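Local coordinates for proto-oncogene tyrosine-protein kinase receptor Ret (Danio rerio, PDB 7AMK) that serves as a receptor tyrosine kinase whose calcium-binding cadherin-like extracellular domains probably recognise GDNF-family ligands together with their GFR alpha co-receptors, at residues Gln237-Leu245 against Thr254-Tyr262. The protein carries 4 engineered substitutions. Sequence-based numbering, arbitrary orientation.
Engineered in segment 237-245: Q237 (natural residue Asn). With FUC (alpha-L-fucopyranose), chain F.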
# COMPACT_ATOMS: atom_id res chain seq x y z
N GLN A 237 -12.21 -20.11 1.47
CA GLN A 237 -13.35 -19.95 0.58
C GLN A 237 -12.78 -19.86 -0.82
O GLN A 237 -12.06 -18.91 -1.15
CB GLN A 237 -14.16 -18.72 0.96
CG GLN A 237 -15.51 -18.66 0.27
CD GLN A 237 -16.55 -17.95 1.12
OE1 GLN A 237 -16.26 -17.50 2.23
NE2 GLN A 237 -17.78 -17.85 0.60
N GLY A 238 -13.06 -20.86 -1.63
CA GLY A 238 -12.55 -20.90 -2.99
C GLY A 238 -11.19 -21.57 -3.04
O GLY A 238 -11.07 -22.76 -2.72
N THR A 239 -10.17 -20.82 -3.44
CA THR A 239 -8.84 -21.38 -3.64
C THR A 239 -8.04 -21.37 -2.34
O THR A 239 -8.27 -20.55 -1.45
CB THR A 239 -8.08 -20.61 -4.71
OG1 THR A 239 -6.75 -21.13 -4.82
CG2 THR A 239 -7.99 -19.13 -4.35
N ASP A 240 -7.10 -22.31 -2.25
CA ASP A 240 -6.10 -22.28 -1.20
C ASP A 240 -4.75 -21.84 -1.72
O ASP A 240 -3.76 -21.90 -0.99
CB ASP A 240 -5.98 -23.65 -0.52
CG ASP A 240 -5.52 -24.75 -1.47
OD1 ASP A 240 -4.51 -24.57 -2.18
OD2 ASP A 240 -6.16 -25.83 -1.47
N THR A 241 -4.69 -21.38 -2.97
CA THR A 241 -3.43 -21.06 -3.63
C THR A 241 -3.49 -19.66 -4.21
O THR A 241 -4.50 -19.23 -4.77
CB THR A 241 -3.13 -22.07 -4.75
OG1 THR A 241 -2.90 -23.36 -4.17
CG2 THR A 241 -1.91 -21.65 -5.56
N GLU A 242 -2.40 -18.93 -4.07
CA GLU A 242 -2.28 -17.58 -4.58
C GLU A 242 -1.07 -17.53 -5.50
O GLU A 242 0.03 -17.94 -5.11
CB GLU A 242 -2.16 -16.58 -3.43
CG GLU A 242 -2.06 -15.13 -3.87
CD GLU A 242 -3.37 -14.59 -4.40
OE1 GLU A 242 -4.29 -15.40 -4.66
OE2 GLU A 242 -3.48 -13.35 -4.56
N ASP A 243 -1.28 -17.06 -6.73
CA ASP A 243 -0.19 -16.88 -7.69
C ASP A 243 0.49 -15.54 -7.43
O ASP A 243 -0.17 -14.49 -7.39
CB ASP A 243 -0.71 -16.95 -9.12
CG ASP A 243 -1.08 -18.37 -9.56
OD1 ASP A 243 -0.86 -19.34 -8.80
OD2 ASP A 243 -1.60 -18.52 -10.69
N VAL A 244 1.80 -15.57 -7.24
CA VAL A 244 2.58 -14.37 -6.94
C VAL A 244 3.67 -14.20 -8.00
O VAL A 244 4.42 -15.14 -8.30
CB VAL A 244 3.21 -14.44 -5.54
CG1 VAL A 244 4.32 -13.40 -5.43
CG2 VAL A 244 2.13 -14.23 -4.49
N LEU A 245 3.75 -12.99 -8.55
CA LEU A 245 4.80 -12.61 -9.48
C LEU A 245 5.65 -11.54 -8.81
O LEU A 245 5.12 -10.54 -8.32
CB LEU A 245 4.23 -12.09 -10.80
CG LEU A 245 5.29 -11.68 -11.85
CD1 LEU A 245 6.14 -12.88 -12.27
CD2 LEU A 245 4.71 -10.98 -13.08
N THR A 254 6.74 -4.70 0.79
CA THR A 254 5.60 -4.77 -0.12
C THR A 254 4.93 -6.14 -0.03
O THR A 254 5.58 -7.16 0.17
CB THR A 254 6.06 -4.49 -1.56
OG1 THR A 254 7.25 -5.24 -1.84
CG2 THR A 254 6.34 -3.00 -1.74
N VAL A 255 3.61 -6.14 -0.20
CA VAL A 255 2.79 -7.35 -0.11
C VAL A 255 2.48 -7.83 -1.52
O VAL A 255 2.00 -7.06 -2.36
CB VAL A 255 1.50 -7.09 0.68
CG1 VAL A 255 0.57 -8.32 0.65
CG2 VAL A 255 1.84 -6.70 2.10
N PHE A 256 2.75 -9.11 -1.79
CA PHE A 256 2.59 -9.64 -3.13
C PHE A 256 1.41 -10.59 -3.29
O PHE A 256 1.13 -11.01 -4.42
CB PHE A 256 3.88 -10.36 -3.57
CG PHE A 256 5.02 -9.43 -3.85
CD1 PHE A 256 5.84 -8.99 -2.82
CD2 PHE A 256 5.25 -8.97 -5.12
CE1 PHE A 256 6.89 -8.12 -3.06
CE2 PHE A 256 6.30 -8.10 -5.38
CZ PHE A 256 7.12 -7.68 -4.34
N GLY A 257 0.73 -10.94 -2.21
CA GLY A 257 -0.37 -11.88 -2.29
C GLY A 257 -1.12 -11.89 -0.98
O GLY A 257 -0.57 -11.56 0.08
N THR A 258 -2.39 -12.27 -1.06
CA THR A 258 -3.21 -12.30 0.14
C THR A 258 -4.14 -13.49 0.09
O THR A 258 -4.89 -13.65 -0.88
CB THR A 258 -4.01 -11.01 0.30
OG1 THR A 258 -3.10 -9.89 0.28
CG2 THR A 258 -4.78 -11.01 1.62
N LEU A 259 -4.09 -14.33 1.12
CA LEU A 259 -5.02 -15.44 1.29
C LEU A 259 -5.82 -15.24 2.57
O LEU A 259 -5.28 -14.86 3.62
CB LEU A 259 -4.28 -16.78 1.31
CG LEU A 259 -3.77 -17.34 -0.02
CD1 LEU A 259 -2.96 -18.62 0.18
CD2 LEU A 259 -4.92 -17.59 -0.99
N PHE A 260 -7.12 -15.50 2.47
CA PHE A 260 -8.07 -15.31 3.55
C PHE A 260 -8.47 -16.67 4.11
O PHE A 260 -8.79 -17.59 3.35
CB PHE A 260 -9.32 -14.56 3.07
CG PHE A 260 -9.05 -13.13 2.70
CD1 PHE A 260 -9.01 -12.15 3.68
CD2 PHE A 260 -8.81 -12.78 1.39
CE1 PHE A 260 -8.75 -10.83 3.35
CE2 PHE A 260 -8.55 -11.47 1.05
CZ PHE A 260 -8.52 -10.49 2.03
N VAL A 261 -8.45 -16.79 5.44
CA VAL A 261 -8.89 -17.99 6.14
C VAL A 261 -9.97 -17.56 7.11
O VAL A 261 -9.85 -16.52 7.76
CB VAL A 261 -7.71 -18.69 6.86
CG1 VAL A 261 -8.22 -19.68 7.91
CG2 VAL A 261 -6.80 -19.36 5.82
N TYR A 262 -11.03 -18.35 7.20
CA TYR A 262 -12.19 -18.01 8.00
C TYR A 262 -12.39 -19.02 9.11
O TYR A 262 -12.08 -20.21 8.96
CB TYR A 262 -13.47 -17.93 7.14
CG TYR A 262 -13.31 -17.00 5.96
CD1 TYR A 262 -12.77 -17.45 4.76
CD2 TYR A 262 -13.68 -15.66 6.05
CE1 TYR A 262 -12.61 -16.59 3.67
CE2 TYR A 262 -13.53 -14.81 4.99
CZ TYR A 262 -13.00 -15.26 3.80
OH TYR A 262 -12.87 -14.36 2.75
C1 FUC F . 1.65 -17.38 -14.42
C2 FUC F . 0.24 -17.11 -14.93
C3 FUC F . -0.72 -16.83 -13.75
C4 FUC F . -0.18 -15.67 -12.90
C5 FUC F . 1.29 -15.93 -12.51
C6 FUC F . 1.95 -14.73 -11.88
O2 FUC F . -0.22 -18.18 -15.74
O3 FUC F . -2.02 -16.47 -14.21
O4 FUC F . -0.29 -14.44 -13.62
O5 FUC F . 2.10 -16.30 -13.65
O HOH W 1 -10.66 -17.95 1.24
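L259, E242 and F256 bury the most surface where strands 241-245 and 255-262 run antiparallel at 177°, facing each other, 6.5 Å apart at the closest approach of their axes. No direct hydrogen bond crosses; contact is made by side chains instead. L259 points toward the other strand: its CG lies beside the backbone N, anti to the carbonyl carbon (chi1 -75°), and its two methyls divide the work. CD1 meets D240 O at 3.6 Å, while CD2 rests against E242 CB at 3.8 Å. Beyond the pair, L259 also packs on L353 and F355 of strand 350-359. E242 reaches across to the facing strand: with CG anti to the backbone N (chi1 -179°), it sets CG 4.0 Å from G257 CA, and the bend at chi2 then turns the carboxylate alongside the T258 backbone. An alanine in place of E242 would probably leave the G257 and T258 backbone without the cover of CG and the carboxylate. G257 lies against both E242 and V244, where a CB would clash with V244 CG2. V244 crosses F256 at about a right angle, CG1 touching F256 CB at 3.6 Å and CG2 facing F256 O at 3.4 Å. The F256 ring continues to L245, its CD2 3.6 Å from L245 O. At the other end, a water accepts from Q237 N and donates to F260 O, joining the backbones; the engineered Q237 places OE1 over one face of the Y262 ring. D240, E242 and V244 bond through their backbones to strand 350-359, whereas 255-262 belongs to the sheet containing strand 312-321. The two sheets meet here near the edge of one of them, through L259, V244 and F256 and with the E242 carboxylate alongside, as in the beta sandwich of a cadherin-like domain, here the third of RET.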